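Local atomic coordinates of UDP-N-acetylglucosamine 2-epimerase (Listeria monocytogenes, PDB entry 3OT5), a protein that probably catalyses the interconversion of UDP-N-acetylglucosamine and UDP-N-acetylmannosamine by inverting the configuration at C2 of the sugar. Residues E331-L343 against D366-G378. Sequence-based numbering, arbitrary orientation.
Sequences ERPEGIEAGTLKL and DKMAQAANPYGDG
The Y375 ring lies against the first turn of helix 333-338, hydroxyl leading, and E334 OE1, R332 CG and G335 N all meet it obliquely; at its edge, in the ring plane, lies a water. The E334 carboxylate is turned 69° from the ring, and the R332 guanidinium 59°. Y375 OH lies 2.9 Å from E334 OE1, to which it donates, and accepts from G335 N at 3.0 Å, although crowding in the model makes the hydroxyl position less certain. The bend of E334 at chi2 (77°) folds its carboxylate back to the hydroxyl, whereas R332 sends its guanidinium on to a salt bridge with E314. Beside the tyrosine, P374 lays its ring against the helix, CG 3.7 Å from G335 N, and its CD meets A338 CB. The edge water accepts from T340 OG1 (2.7 Å) and donates to N373 OD1. That oxygen also accepts a hydrogen bond from Y375 N, well above its carbonyl plane, in an Asx turn at the start of the 373-376 type I turn, while N373 ND2 donates to the backbone oxygen of E314.

After the helix, G339 takes a positive phi and the chain passes into strand 341-343. T340 CG2 packs 3.8 Å from A371 CB, and M368, bent at chi3, curls CE to within 3.4 Å of T340 O while K342 CE passes its sulfur. Helix 362-370 and the loop following it thus border the helix-to-strand connection at the edge of the six-stranded parallel sheet of this Rossmann-like domain, where 341-343 pairs with strand 323-325; helices 310-315 and 200-208 also touch Y375.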
ATOM      1  N   GLU A 331      -3.552  12.963   1.481  1.00 64.51           N
ATOM      2  CA  GLU A 331      -4.554  12.431   0.579  1.00 65.42           C
ATOM      3  C   GLU A 331      -5.378  11.410   1.375  1.00 63.50           C
ATOM      4  O   GLU A 331      -6.381  10.903   0.879  1.00 64.17           O
ATOM      5  CB  GLU A 331      -3.932  11.766  -0.654  1.00 66.25           C
ATOM      6  CG  GLU A 331      -2.982  12.661  -1.485  1.00 70.05           C
ATOM      7  CD  GLU A 331      -1.609  12.859  -0.842  1.00 70.57           C
ATOM      8  OE1 GLU A 331      -1.304  12.144   0.143  1.00 65.90           O
ATOM      9  OE2 GLU A 331      -0.827  13.712  -1.339  1.00 70.85           O
ATOM     10  N   ARG A 332      -4.933  11.116   2.606  1.00 61.25           N
ATOM     11  CA  ARG A 332      -5.608  10.181   3.526  1.00 59.94           C
ATOM     12  C   ARG A 332      -6.451  10.878   4.599  1.00 59.91           C
ATOM     13  O   ARG A 332      -6.139  10.778   5.790  1.00 59.79           O
ATOM     14  CB  ARG A 332      -4.596   9.262   4.262  1.00 58.57           C
ATOM     15  CG  ARG A 332      -4.144   7.978   3.547  1.00 59.16           C
ATOM     16  CD  ARG A 332      -3.211   8.180   2.392  1.00 62.37           C
ATOM     17  NE  ARG A 332      -2.896   6.902   1.748  1.00 61.59           N
ATOM     18  CZ  ARG A 332      -2.109   6.778   0.684  1.00 65.94           C
ATOM     19  NH1 ARG A 332      -1.535   7.853   0.143  1.00 65.69           N
ATOM     20  NH2 ARG A 332      -1.882   5.576   0.163  1.00 67.66           N
ATOM     21  N   PRO A 333      -7.523  11.580   4.205  1.00 61.12           N
ATOM     22  CA  PRO A 333      -8.299  12.207   5.278  1.00 61.76           C
ATOM     23  C   PRO A 333      -9.075  11.193   6.137  1.00 60.66           C
ATOM     24  O   PRO A 333      -9.336  11.467   7.315  1.00 60.41           O
ATOM     25  CB  PRO A 333      -9.255  13.132   4.527  1.00 64.97           C
ATOM     26  CG  PRO A 333      -9.371  12.531   3.160  1.00 64.96           C
ATOM     27  CD  PRO A 333      -8.032  11.942   2.871  1.00 62.14           C
ATOM     28  N   GLU A 334      -9.423  10.036   5.565  1.00 58.89           N
ATOM     29  CA  GLU A 334     -10.173   9.005   6.304  1.00 58.56           C
ATOM     30  C   GLU A 334      -9.449   8.625   7.600  1.00 57.16           C
ATOM     31  O   GLU A 334     -10.040   8.635   8.698  1.00 57.37           O
ATOM     32  CB  GLU A 334     -10.401   7.730   5.474  1.00 58.50           C
ATOM     33  CG  GLU A 334     -11.201   7.872   4.156  1.00 58.17           C
ATOM     34  CD  GLU A 334     -10.408   8.464   2.991  1.00 54.01           C
ATOM     35  OE1 GLU A 334      -9.203   8.755   3.137  1.00 53.94           O
ATOM     36  OE2 GLU A 334     -11.001   8.625   1.913  1.00 59.90           O
ATOM     37  N   GLY A 335      -8.168   8.295   7.467  1.00 53.93           N
ATOM     38  CA  GLY A 335      -7.349   7.922   8.615  1.00 52.01           C
ATOM     39  C   GLY A 335      -7.402   8.957   9.719  1.00 52.77           C
ATOM     40  O   GLY A 335      -7.448   8.616  10.908  1.00 52.80           O
ATOM     41  N   ILE A 336      -7.385  10.225   9.330  1.00 53.18           N
ATOM     42  CA  ILE A 336      -7.432  11.320  10.300  1.00 54.92           C
ATOM     43  C   ILE A 336      -8.783  11.366  10.995  1.00 57.56           C
ATOM     44  O   ILE A 336      -8.854  11.464  12.219  1.00 58.03           O
ATOM     45  CB  ILE A 336      -7.132  12.677   9.638  1.00 56.43           C
ATOM     46  CG1 ILE A 336      -5.691  12.688   9.111  1.00 54.54           C
ATOM     47  CG2 ILE A 336      -7.322  13.823  10.647  1.00 57.51           C
ATOM     48  CD1 ILE A 336      -5.299  13.977   8.435  1.00 56.77           C
ATOM     49  N   GLU A 337      -9.850  11.279  10.207  1.00 59.86           N
ATOM     50  CA  GLU A 337     -11.208  11.303  10.727  1.00 63.63           C
ATOM     51  C   GLU A 337     -11.495  10.074  11.599  1.00 63.14           C
ATOM     52  O   GLU A 337     -12.228  10.165  12.585  1.00 64.48           O
ATOM     53  CB  GLU A 337     -12.207  11.412   9.568  1.00 65.42           C
ATOM     54  CG  GLU A 337     -12.089  12.735   8.805  1.00 70.07           C
ATOM     55  CD  GLU A 337     -12.957  12.810   7.558  1.00 75.81           C
ATOM     56  OE1 GLU A 337     -13.367  11.751   7.030  1.00 79.75           O
ATOM     57  OE2 GLU A 337     -13.203  13.940   7.084  1.00 80.59           O
ATOM     58  N   ALA A 338     -10.891   8.938  11.251  1.00 60.74           N
ATOM     59  CA  ALA A 338     -11.086   7.701  12.016  1.00 60.57           C
ATOM     60  C   ALA A 338     -10.313   7.738  13.324  1.00 60.63           C
ATOM     61  O   ALA A 338     -10.762   7.192  14.326  1.00 63.55           O
ATOM     62  CB  ALA A 338     -10.678   6.489  11.197  1.00 58.66           C
ATOM     63  N   GLY A 339      -9.154   8.389  13.322  1.00 58.36           N
ATOM     64  CA  GLY A 339      -8.342   8.486  14.528  1.00 56.95           C
ATOM     65  C   GLY A 339      -7.158   7.540  14.536  1.00 54.46           C
ATOM     66  O   GLY A 339      -6.412   7.486  15.512  1.00 52.88           O
ATOM     67  N   THR A 340      -6.981   6.794  13.445  1.00 52.49           N
ATOM     68  CA  THR A 340      -5.863   5.869  13.320  1.00 50.59           C
ATOM     69  C   THR A 340      -4.576   6.618  12.987  1.00 49.04           C
ATOM     70  O   THR A 340      -3.478   6.087  13.185  1.00 48.30           O
ATOM     71  CB  THR A 340      -6.097   4.864  12.183  1.00 49.86           C
ATOM     72  OG1 THR A 340      -6.238   5.576  10.949  1.00 47.42           O
ATOM     73  CG2 THR A 340      -7.342   4.029  12.444  1.00 52.82           C
ATOM     74  N   LEU A 341      -4.735   7.836  12.468  1.00 49.82           N
ATOM     75  CA  LEU A 341      -3.638   8.701  12.038  1.00 48.65           C
ATOM     76  C   LEU A 341      -3.730  10.110  12.604  1.00 50.59           C
ATOM     77  O   LEU A 341      -4.823  10.619  12.835  1.00 51.95           O
ATOM     78  CB  LEU A 341      -3.719   8.905  10.522  1.00 48.16           C
ATOM     79  CG  LEU A 341      -3.703   7.748   9.522  1.00 45.62           C
ATOM     80  CD1 LEU A 341      -3.795   8.325   8.146  1.00 41.56           C
ATOM     81  CD2 LEU A 341      -2.457   6.912   9.646  1.00 44.69           C
ATOM     82  N   LYS A 342      -2.581  10.754  12.774  1.00 50.07           N
ATOM     83  CA  LYS A 342      -2.545  12.144  13.214  1.00 52.37           C
ATOM     84  C   LYS A 342      -1.635  12.953  12.302  1.00 51.68           C
ATOM     85  O   LYS A 342      -0.455  12.640  12.154  1.00 50.01           O
ATOM     86  CB  LYS A 342      -2.131  12.294  14.675  1.00 53.68           C
ATOM     87  CG  LYS A 342      -3.218  11.849  15.652  1.00 57.97           C
ATOM     88  CD  LYS A 342      -2.954  12.345  17.083  1.00 62.62           C
ATOM     89  CE  LYS A 342      -4.101  11.944  18.012  1.00 66.04           C
ATOM     90  NZ  LYS A 342      -3.992  12.525  19.389  1.00 72.59           N
ATOM     91  N   LEU A 343      -2.206  13.958  11.642  1.00 52.56           N
ATOM     92  CA  LEU A 343      -1.431  14.823  10.773  1.00 53.14           C
ATOM     93  C   LEU A 343      -0.784  15.844  11.697  1.00 55.09           C
ATOM     94  O   LEU A 343      -1.472  16.682  12.286  1.00 57.43           O
ATOM     95  CB  LEU A 343      -2.321  15.509   9.743  1.00 55.03           C
ATOM     96  CG  LEU A 343      -1.599  16.337   8.682  1.00 56.29           C
ATOM     97  CD1 LEU A 343      -0.710  15.438   7.841  1.00 54.35           C
ATOM     98  CD2 LEU A 343      -2.590  17.047   7.801  1.00 59.24           C
ATOM     99  N   ASP A 366      -4.216   3.526  23.034  1.00 71.16           N
ATOM    100  CA  ASP A 366      -5.225   2.521  22.720  1.00 72.71           C
ATOM    101  C   ASP A 366      -6.392   3.121  21.930  1.00 72.18           C
ATOM    102  O   ASP A 366      -7.064   2.411  21.177  1.00 69.39           O
ATOM    103  CB  ASP A 366      -5.700   1.809  23.989  1.00 77.85           C
ATOM    104  CG  ASP A 366      -4.622   0.917  24.586  1.00 80.51           C
ATOM    105  OD1 ASP A 366      -3.570   0.723  23.927  1.00 77.11           O
ATOM    106  OD2 ASP A 366      -4.830   0.396  25.701  1.00 81.22           O
ATOM    107  N   LYS A 367      -6.629   4.421  22.112  1.00 73.25           N
ATOM    108  CA  LYS A 367      -7.675   5.109  21.372  1.00 73.70           C
ATOM    109  C   LYS A 367      -7.345   4.988  19.888  1.00 69.28           C
ATOM    110  O   LYS A 367      -8.204   4.652  19.071  1.00 69.03           O
ATOM    111  CB  LYS A 367      -7.740   6.575  21.778  1.00 75.55           C
ATOM    112  CG  LYS A 367      -8.817   7.375  21.068  1.00 78.98           C
ATOM    113  CD  LYS A 367      -8.897   8.823  21.569  1.00 83.69           C
ATOM    114  CE  LYS A 367      -9.233   8.901  23.052  1.00 89.00           C
ATOM    115  NZ  LYS A 367      -9.435  10.301  23.522  1.00 93.92           N
ATOM    116  N   MET A 368      -6.093   5.258  19.537  1.00 66.61           N
ATOM    117  CA  MET A 368      -5.673   5.140  18.145  1.00 63.46           C
ATOM    118  C   MET A 368      -5.472   3.674  17.778  1.00 62.58           C
ATOM    119  O   MET A 368      -5.843   3.242  16.684  1.00 61.34           O
ATOM    120  CB  MET A 368      -4.383   5.903  17.898  1.00 62.00           C
ATOM    121  CG  MET A 368      -4.489   7.396  18.135  1.00 63.46           C
ATOM    122  SD  MET A 368      -2.942   8.218  17.708  1.00 60.57           S
ATOM    123  CE  MET A 368      -2.826   7.844  15.964  1.00 58.37           C
ATOM    124  N   ALA A 369      -4.893   2.917  18.707  1.00 64.05           N
ATOM    125  CA  ALA A 369      -4.611   1.502  18.508  1.00 64.16           C
ATOM    126  C   ALA A 369      -5.864   0.683  18.213  1.00 65.23           C
ATOM    127  O   ALA A 369      -5.804  -0.296  17.460  1.00 65.08           O
ATOM    128  CB  ALA A 369      -3.883   0.939  19.717  1.00 67.39           C
ATOM    129  N   GLN A 370      -6.997   1.072  18.793  1.00 66.57           N
ATOM    130  CA  GLN A 370      -8.237   0.339  18.554  1.00 67.78           C
ATOM    131  C   GLN A 370      -9.179   1.007  17.544  1.00 65.24           C
ATOM    132  O   GLN A 370     -10.179   0.405  17.165  1.00 66.28           O
ATOM    133  CB  GLN A 370      -8.968   0.019  19.868  1.00 72.40           C
ATOM    134  CG  GLN A 370      -8.192  -0.950  20.754  1.00 75.29           C
ATOM    135  CD  GLN A 370      -8.998  -1.459  21.938  1.00 83.48           C
ATOM    136  OE1 GLN A 370     -10.233  -1.385  21.953  1.00 86.75           O
ATOM    137  NE2 GLN A 370      -8.302  -2.012  22.926  1.00 85.88           N
ATOM    138  N   ALA A 371      -8.862   2.226  17.106  1.00 62.33           N
ATOM    139  CA  ALA A 371      -9.689   2.919  16.112  1.00 60.50           C
ATOM    140  C   ALA A 371      -9.769   2.073  14.841  1.00 57.31           C
ATOM    141  O   ALA A 371      -8.761   1.510  14.403  1.00 55.05           O
ATOM    142  CB  ALA A 371      -9.118   4.286  15.795  1.00 59.88           C
ATOM    143  N   ALA A 372     -10.968   1.985  14.262  1.00 57.09           N
ATOM    144  CA  ALA A 372     -11.205   1.194  13.055  1.00 55.13           C
ATOM    145  C   ALA A 372     -10.442   1.713  11.835  1.00 51.37           C
ATOM    146  O   ALA A 372     -10.581   2.870  11.447  1.00 51.87           O
ATOM    147  CB  ALA A 372     -12.714   1.123  12.739  1.00 56.96           C
ATOM    148  N   ASN A 373      -9.654   0.843  11.220  1.00 49.07           N
ATOM    149  CA  ASN A 373      -8.889   1.243  10.040  1.00 47.51           C
ATOM    150  C   ASN A 373      -9.852   1.478   8.894  1.00 46.76           C
ATOM    151  O   ASN A 373     -10.482   0.540   8.409  1.00 47.70           O
ATOM    152  CB  ASN A 373      -7.861   0.179   9.665  1.00 45.60           C
ATOM    153  CG  ASN A 373      -6.900   0.646   8.567  1.00 44.55           C
ATOM    154  OD1 ASN A 373      -6.947   1.799   8.109  1.00 42.58           O
ATOM    155  ND2 ASN A 373      -6.018  -0.250   8.152  1.00 36.56           N
ATOM    156  N   PRO A 374      -9.972   2.735   8.445  1.00 47.85           N
ATOM    157  CA  PRO A 374     -10.909   3.020   7.366  1.00 48.76           C
ATOM    158  C   PRO A 374     -10.456   2.525   6.008  1.00 47.19           C
ATOM    159  O   PRO A 374     -11.239   2.543   5.070  1.00 48.70           O
ATOM    160  CB  PRO A 374     -10.959   4.548   7.355  1.00 51.67           C
ATOM    161  CG  PRO A 374      -9.644   4.962   7.837  1.00 49.30           C
ATOM    162  CD  PRO A 374      -9.222   3.939   8.843  1.00 48.76           C
ATOM    163  N   TYR A 375      -9.209   2.078   5.900  1.00 45.88           N
ATOM    164  CA  TYR A 375      -8.676   1.625   4.610  1.00 44.95           C
ATOM    165  C   TYR A 375      -8.797   0.121   4.375  1.00 44.08           C
ATOM    166  O   TYR A 375      -8.416  -0.372   3.304  1.00 43.39           O
ATOM    167  CB  TYR A 375      -7.235   2.091   4.455  1.00 44.90           C
ATOM    168  CG  TYR A 375      -7.144   3.594   4.548  1.00 48.22           C
ATOM    169  CD1 TYR A 375      -7.548   4.391   3.485  1.00 52.28           C
ATOM    170  CD2 TYR A 375      -6.684   4.215   5.695  1.00 51.11           C
ATOM    171  CE1 TYR A 375      -7.497   5.761   3.563  1.00 55.43           C
ATOM    172  CE2 TYR A 375      -6.617   5.602   5.782  1.00 52.92           C
ATOM    173  CZ  TYR A 375      -7.027   6.364   4.708  1.00 55.32           C
ATOM    174  OH  TYR A 375      -6.986   7.733   4.767  1.00 55.35           O
ATOM    175  N   GLY A 376      -9.342  -0.599   5.358  1.00 43.06           N
ATOM    176  CA  GLY A 376      -9.533  -2.039   5.223  1.00 42.84           C
ATOM    177  C   GLY A 376      -9.355  -2.846   6.496  1.00 43.31           C
ATOM    178  O   GLY A 376      -8.658  -2.424   7.415  1.00 46.25           O
ATOM    179  N   ASP A 377      -9.981  -4.019   6.524  1.00 42.57           N
ATOM    180  CA  ASP A 377      -9.905  -4.939   7.654  1.00 43.80           C
ATOM    181  C   ASP A 377      -9.051  -6.164   7.316  1.00 44.07           C
ATOM    182  O   ASP A 377      -8.906  -7.063   8.143  1.00 46.56           O
ATOM    183  CB  ASP A 377     -11.303  -5.394   8.077  1.00 45.48           C
ATOM    184  CG  ASP A 377     -12.049  -6.148   6.971  1.00 47.03           C
ATOM    185  OD1 ASP A 377     -11.562  -6.226   5.810  1.00 44.04           O
ATOM    186  OD2 ASP A 377     -13.152  -6.647   7.263  1.00 47.81           O
ATOM    187  N   GLY A 378      -8.497  -6.207   6.106  1.00 41.28           N
ATOM    188  CA  GLY A 378      -7.656  -7.336   5.700  1.00 42.71           C
ATOM    189  C   GLY A 378      -8.400  -8.403   4.912  1.00 44.07           C
ATOM    190  O   GLY A 378      -7.880  -9.501   4.679  1.00 44.16           O
TER
HETATM  191  O   HOH W   1      -5.608   4.198   8.689  1.00 53.92           O